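Side-chain contacts in myosin-I heavy chain (Dictyostelium discoideum, PDB 5EJY), which moves along actin as an ATP-driven class VII myosin acting early in phagocytosis and adhesion, the chain described being a MyTH4-FERM unit of its tail: residues T305-N308 and V309-F313; Q317-N320 and D321-S325. One frame throughout, in Å; residues are numbered along the deposited sequence.

Contact 1: T305-N308 and V309-F313; sequences TSIN and VENEF
The amide of Asn311 and that of Asn308 are joined through water 1, which accepts from Asn311 ND2 at 2.6 Å and donates to Asn308 OD1 at 2.8 Å. The two side chains stand three residues apart on the helix, and in both CG is swung back beside the backbone N (chi1 -68° in each), which brings the two amide ends within the span of one water. The Asn311 side chain also lies alongside Ile307, pointing the same way, with Ile307 CG2 3.7 Å from Asn311 ND2. The carbonyl oxygen of Ile307 takes the backbone N-H of Asn311 at 3.0 Å. Three further i to i+4 bonds run in step with it, the straightest from Glu310 N to Ser306 O, at 170°. Glu310 CG passes 3.4 Å from that same Ser306 O, and beyond CG the chain runs extended past the backbone of Ile307 to a buried carboxylate, whose OE1 forms a salt bridge with Arg237. The positive partner would probably help to keep this glutamate ionised. This is the first part of helix 304-322, in the central lobe of the FERM domain. It lies against the residues that follow helix 223-233 of the ubiquitin-like lobe: Ser306 OG is hydrogen-bonded to Arg235 O, Val309 touches Met236, and Phe313 O is hydrogen-bonded to Thr208 OG1, just past strand 201-207.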
ATOM      1  N   THR A 305     -12.274   4.599  25.713  1.00 42.51           N
ATOM      2  CA  THR A 305     -11.337   5.636  25.283  1.00 44.46           C
ATOM      3  C   THR A 305     -10.818   5.349  23.868  1.00 44.33           C
ATOM      4  O   THR A 305     -10.729   6.246  23.031  1.00 46.40           O
ATOM      5  CB  THR A 305     -10.146   5.748  26.250  1.00 45.94           C
ATOM      6  OG1 THR A 305     -10.632   6.029  27.570  1.00 47.16           O
ATOM      7  CG2 THR A 305      -9.177   6.849  25.800  1.00 39.53           C
ATOM      8  N   SER A 306     -10.485   4.093  23.601  1.00 42.04           N
ATOM      9  CA  SER A 306     -10.048   3.718  22.263  1.00 37.83           C
ATOM     10  C   SER A 306     -11.196   3.851  21.256  1.00 38.74           C
ATOM     11  O   SER A 306     -11.039   4.486  20.213  1.00 35.47           O
ATOM     12  CB  SER A 306      -9.500   2.301  22.249  1.00 35.58           C
ATOM     13  OG  SER A 306      -8.263   2.248  22.929  1.00 43.09           O
ATOM     14  N   ILE A 307     -12.341   3.253  21.574  1.00 37.90           N
ATOM     15  CA  ILE A 307     -13.514   3.331  20.702  1.00 38.89           C
ATOM     16  C   ILE A 307     -13.792   4.780  20.327  1.00 37.22           C
ATOM     17  O   ILE A 307     -14.213   5.076  19.207  1.00 36.43           O
ATOM     18  CB  ILE A 307     -14.772   2.753  21.374  1.00 41.73           C
ATOM     19  CG1 ILE A 307     -14.509   1.350  21.917  1.00 47.17           C
ATOM     20  CG2 ILE A 307     -15.942   2.721  20.385  1.00 37.02           C
ATOM     21  CD1 ILE A 307     -14.421   0.284  20.855  1.00 45.52           C
ATOM     22  N   ASN A 308     -13.550   5.683  21.270  1.00 34.14           N
ATOM     23  CA  ASN A 308     -13.762   7.111  21.049  1.00 34.12           C
ATOM     24  C   ASN A 308     -12.808   7.766  20.042  1.00 38.51           C
ATOM     25  O   ASN A 308     -13.226   8.629  19.263  1.00 34.65           O
ATOM     26  CB  ASN A 308     -13.752   7.882  22.377  1.00 42.93           C
ATOM     27  CG  ASN A 308     -14.960   7.563  23.258  1.00 45.03           C
ATOM     28  OD1 ASN A 308     -16.071   7.366  22.768  1.00 46.82           O
ATOM     29  ND2 ASN A 308     -14.738   7.503  24.568  1.00 54.96           N
ATOM     30  N   VAL A 309     -11.529   7.388  20.057  1.00 32.27           N
ATOM     31  CA  VAL A 309     -10.605   7.903  19.040  1.00 29.97           C
ATOM     32  C   VAL A 309     -11.041   7.430  17.646  1.00 23.85           C
ATOM     33  O   VAL A 309     -11.020   8.199  16.686  1.00 24.16           O
ATOM     34  CB  VAL A 309      -9.145   7.463  19.282  1.00 32.76           C
ATOM     35  CG1 VAL A 309      -8.277   7.853  18.100  1.00 25.85           C
ATOM     36  CG2 VAL A 309      -8.599   8.087  20.570  1.00 34.61           C
ATOM     37  N   GLU A 310     -11.445   6.171  17.557  1.00 25.81           N
ATOM     38  CA  GLU A 310     -11.928   5.611  16.299  1.00 26.39           C
ATOM     39  C   GLU A 310     -13.125   6.394  15.776  1.00 29.74           C
ATOM     40  O   GLU A 310     -13.195   6.730  14.591  1.00 25.28           O
ATOM     41  CB  GLU A 310     -12.337   4.155  16.496  1.00 27.16           C
ATOM     42  CG  GLU A 310     -11.207   3.250  16.998  1.00 23.71           C
ATOM     43  CD  GLU A 310     -11.688   1.859  17.317  1.00 28.42           C
ATOM     44  OE1 GLU A 310     -12.854   1.546  16.989  1.00 30.59           O
ATOM     45  OE2 GLU A 310     -10.901   1.066  17.886  1.00 27.26           O
ATOM     46  N   ASN A 311     -14.072   6.671  16.664  1.00 28.85           N
ATOM     47  CA  ASN A 311     -15.314   7.324  16.257  1.00 32.66           C
ATOM     48  C   ASN A 311     -15.081   8.751  15.766  1.00 30.80           C
ATOM     49  O   ASN A 311     -15.707   9.177  14.809  1.00 29.72           O
ATOM     50  CB  ASN A 311     -16.371   7.263  17.371  1.00 32.04           C
ATOM     51  CG  ASN A 311     -16.872   5.849  17.618  1.00 33.99           C
ATOM     52  OD1 ASN A 311     -16.682   4.957  16.793  1.00 40.16           O
ATOM     53  ND2 ASN A 311     -17.518   5.640  18.750  1.00 41.16           N
ATOM     54  N   GLU A 312     -14.163   9.478  16.400  1.00 27.07           N
ATOM     55  CA  GLU A 312     -13.806  10.828  15.938  1.00 27.88           C
ATOM     56  C   GLU A 312     -13.177  10.822  14.544  1.00 31.24           C
ATOM     57  O   GLU A 312     -13.503  11.670  13.707  1.00 26.80           O
ATOM     58  CB  GLU A 312     -12.858  11.521  16.927  1.00 34.49           C
ATOM     59  CG  GLU A 312     -13.425  11.658  18.329  1.00 38.54           C
ATOM     60  CD  GLU A 312     -14.568  12.664  18.421  1.00 46.23           C
ATOM     61  OE1 GLU A 312     -14.656  13.568  17.559  1.00 42.73           O
ATOM     62  OE2 GLU A 312     -15.384  12.544  19.362  1.00 50.22           O
ATOM     63  N   PHE A 313     -12.259   9.887  14.289  1.00 26.04           N
ATOM     64  CA  PHE A 313     -11.708   9.765  12.941  1.00 26.34           C
ATOM     65  C   PHE A 313     -12.876   9.522  11.977  1.00 22.32           C
ATOM     66  O   PHE A 313     -12.973  10.145  10.910  1.00 23.92           O
ATOM     67  CB  PHE A 313     -10.699   8.603  12.846  1.00 25.86           C
ATOM     68  CG  PHE A 313      -9.278   8.969  13.262  1.00 26.52           C
ATOM     69  CD1 PHE A 313      -8.755  10.221  13.000  1.00 25.46           C
ATOM     70  CD2 PHE A 313      -8.461   8.026  13.892  1.00 27.32           C
ATOM     71  CE1 PHE A 313      -7.443  10.543  13.380  1.00 31.78           C
ATOM     72  CE2 PHE A 313      -7.160   8.335  14.264  1.00 27.13           C
ATOM     73  CZ  PHE A 313      -6.649   9.595  14.008  1.00 30.86           C
TER
HETATM   74  O   HOH W   1     -17.759   7.515  20.573  1.00 48.27           O

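Contact 2: Q317-N320 and D321-S325; sequences QLFN and DLFNS
Phe319 lays the end of its ring over one face of Phe323, with Phe319 CE2 3.8 Å above the plane and over the ring centre. The planes are inclined at 39° and the centroids lie 4.6 Å apart, so the pair is oblique. Phe319 has CG opposite its backbone N (chi1 180°), which carries the ring forward along the helix to the residue four places on. One turn is also spanned by Leu318 and Leu322, whose CD1 methyls meet at 3.8 Å. On another side of the helix Gln317 and Asp321 run side by side, their amide and carboxylate planes 63° apart. Water 2 bridges them, donating to Asp321 OD2 at 2.8 Å and accepting from Gln317 NE2. Water 3 donates to Asp321 OD1 and, more distantly, to the carbonyl oxygen of Gln317, which also receives the backbone N-H of Asp321 at 2.9 Å. Each carboxylate oxygen therefore has its own water. The N-H of Phe323 bonds weakly to Phe319 O and also reaches Asn320 O at 3.2 Å, the latter from well above the carbonyl plane. Around this C-terminal end of helix 304-322, in the central lobe of the FERM domain, Phe323 rests on Gln334 and Ile337 of helix 331-346 and Phe319 touches Lys341, while Leu318 and Leu322 both pack on Leu401 of helix 390-402. Gln317 OE1 accepts from the backbone N of Lys291, at the end of strand 285-291 in the ubiquitin-like lobe.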
ATOM      1  N   GLN A 317     -14.569  11.469   8.410  1.00 24.12           N
ATOM      2  CA  GLN A 317     -14.732  10.722   7.158  1.00 25.11           C
ATOM      3  C   GLN A 317     -16.163  10.816   6.629  1.00 24.01           C
ATOM      4  O   GLN A 317     -16.379  11.111   5.458  1.00 24.70           O
ATOM      5  CB  GLN A 317     -14.358   9.260   7.395  1.00 22.15           C
ATOM      6  CG  GLN A 317     -14.778   8.282   6.312  1.00 25.46           C
ATOM      7  CD  GLN A 317     -14.308   6.870   6.622  1.00 23.20           C
ATOM      8  OE1 GLN A 317     -13.272   6.688   7.256  1.00 21.31           O
ATOM      9  NE2 GLN A 317     -15.082   5.871   6.210  1.00 22.43           N
ATOM     10  N   LEU A 318     -17.128  10.539   7.495  1.00 23.05           N
ATOM     11  CA  LEU A 318     -18.541  10.594   7.115  1.00 24.76           C
ATOM     12  C   LEU A 318     -18.965  11.994   6.692  1.00 29.93           C
ATOM     13  O   LEU A 318     -19.660  12.163   5.690  1.00 26.90           O
ATOM     14  CB  LEU A 318     -19.409  10.104   8.266  1.00 24.75           C
ATOM     15  CG  LEU A 318     -20.927  10.092   8.048  1.00 30.26           C
ATOM     16  CD1 LEU A 318     -21.315   9.318   6.784  1.00 25.81           C
ATOM     17  CD2 LEU A 318     -21.565   9.477   9.272  1.00 27.32           C
ATOM     18  N   PHE A 319     -18.553  12.999   7.457  1.00 25.92           N
ATOM     19  CA  PHE A 319     -18.823  14.386   7.105  1.00 29.24           C
ATOM     20  C   PHE A 319     -18.328  14.663   5.696  1.00 29.76           C
ATOM     21  O   PHE A 319     -19.052  15.218   4.868  1.00 28.59           O
ATOM     22  CB  PHE A 319     -18.117  15.324   8.088  1.00 25.90           C
ATOM     23  CG  PHE A 319     -18.341  16.788   7.809  1.00 29.99           C
ATOM     24  CD1 PHE A 319     -19.233  17.523   8.579  1.00 27.51           C
ATOM     25  CD2 PHE A 319     -17.648  17.430   6.792  1.00 29.55           C
ATOM     26  CE1 PHE A 319     -19.430  18.871   8.338  1.00 27.32           C
ATOM     27  CE2 PHE A 319     -17.843  18.775   6.537  1.00 34.31           C
ATOM     28  CZ  PHE A 319     -18.739  19.499   7.311  1.00 31.79           C
ATOM     29  N   ASN A 320     -17.083  14.280   5.421  1.00 26.11           N
ATOM     30  CA  ASN A 320     -16.509  14.501   4.099  1.00 28.73           C
ATOM     31  C   ASN A 320     -17.231  13.725   3.001  1.00 29.14           C
ATOM     32  O   ASN A 320     -17.408  14.231   1.895  1.00 28.97           O
ATOM     33  CB  ASN A 320     -15.018  14.173   4.087  1.00 32.56           C
ATOM     34  CG  ASN A 320     -14.213  15.137   4.931  1.00 43.86           C
ATOM     35  OD1 ASN A 320     -14.602  16.296   5.101  1.00 39.99           O
ATOM     36  ND2 ASN A 320     -13.088  14.669   5.467  1.00 46.14           N
ATOM     37  N   ASP A 321     -17.652  12.502   3.302  1.00 24.59           N
ATOM     38  CA  ASP A 321     -18.388  11.733   2.315  1.00 26.03           C
ATOM     39  C   ASP A 321     -19.755  12.382   2.033  1.00 28.78           C
ATOM     40  O   ASP A 321     -20.228  12.368   0.906  1.00 27.35           O
ATOM     41  CB  ASP A 321     -18.567  10.282   2.753  1.00 24.33           C
ATOM     42  CG  ASP A 321     -17.288   9.457   2.602  1.00 23.66           C
ATOM     43  OD1 ASP A 321     -16.395   9.862   1.836  1.00 31.19           O
ATOM     44  OD2 ASP A 321     -17.191   8.398   3.241  1.00 26.79           O
ATOM     45  N   LEU A 322     -20.385  12.944   3.057  1.00 26.39           N
ATOM     46  CA  LEU A 322     -21.703  13.560   2.872  1.00 29.70           C
ATOM     47  C   LEU A 322     -21.607  14.900   2.151  1.00 30.40           C
ATOM     48  O   LEU A 322     -22.627  15.485   1.759  1.00 33.49           O
ATOM     49  CB  LEU A 322     -22.454  13.661   4.206  1.00 26.17           C
ATOM     50  CG  LEU A 322     -22.748  12.289   4.805  1.00 25.43           C
ATOM     51  CD1 LEU A 322     -23.474  12.386   6.133  1.00 29.41           C
ATOM     52  CD2 LEU A 322     -23.560  11.448   3.807  1.00 28.96           C
ATOM     53  N   PHE A 323     -20.378  15.373   1.954  1.00 31.06           N
ATOM     54  CA  PHE A 323     -20.108  16.565   1.150  1.00 33.24           C
ATOM     55  C   PHE A 323     -19.737  16.165  -0.279  1.00 33.17           C
ATOM     56  O   PHE A 323     -19.441  17.016  -1.121  1.00 34.61           O
ATOM     57  CB  PHE A 323     -18.986  17.421   1.772  1.00 33.33           C
ATOM     58  CG  PHE A 323     -19.486  18.555   2.655  1.00 35.47           C
ATOM     59  CD1 PHE A 323     -20.677  18.442   3.354  1.00 36.08           C
ATOM     60  CD2 PHE A 323     -18.761  19.733   2.772  1.00 38.50           C
ATOM     61  CE1 PHE A 323     -21.138  19.479   4.156  1.00 36.47           C
ATOM     62  CE2 PHE A 323     -19.213  20.774   3.574  1.00 38.47           C
ATOM     63  CZ  PHE A 323     -20.406  20.644   4.266  1.00 33.70           C
ATOM     64  N   ASN A 324     -19.762  14.862  -0.541  1.00 26.24           N
ATOM     65  CA  ASN A 324     -19.431  14.311  -1.849  1.00 27.86           C
ATOM     66  C   ASN A 324     -20.732  14.085  -2.625  1.00 28.93           C
ATOM     67  O   ASN A 324     -21.585  13.326  -2.173  1.00 27.63           O
ATOM     68  CB  ASN A 324     -18.694  12.977  -1.644  1.00 30.81           C
ATOM     69  CG  ASN A 324     -18.233  12.336  -2.946  1.00 31.72           C
ATOM     70  OD1 ASN A 324     -18.841  12.515  -3.997  1.00 33.07           O
ATOM     71  ND2 ASN A 324     -17.149  11.575  -2.872  1.00 35.12           N
ATOM     72  N   SER A 325     -20.892  14.739  -3.775  1.00 30.02           N
ATOM     73  CA  SER A 325     -22.156  14.633  -4.521  1.00 33.89           C
ATOM     74  C   SER A 325     -22.509  13.194  -4.936  1.00 33.58           C
ATOM     75  O   SER A 325     -23.677  12.881  -5.154  1.00 35.21           O
ATOM     76  CB  SER A 325     -22.186  15.580  -5.734  1.00 31.80           C
ATOM     77  OG  SER A 325     -21.142  15.292  -6.645  1.00 37.80           O
TER
HETATM   78  O   HOH W   2     -17.966   6.536   5.157  1.00 25.94           O
HETATM   79  O   HOH W   3     -14.065  10.522   3.211  1.00 33.29           O

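Contacts 1 and 2 lie in series on one helix, 304-322, with their centres about 19 Å apart. Each pairs residues three or four apart, and each has water bridging polar side chains along the helix. Contact 1 is largely at the surface, contact 2 partly buried. The interface with the ubiquitin-like lobe extends from contact 1, where residues 235-237 meet the helix, as far as Gln317 of contact 2. Thr208 stands where the two contacts adjoin, hydrogen-bonded through OG1 to Phe313 O and touched by the side chain of Gln317. Beyond Gln317, Leu318, Phe319, Leu322 and Phe323 pack instead on helices 331-346 and 390-402 of the central lobe.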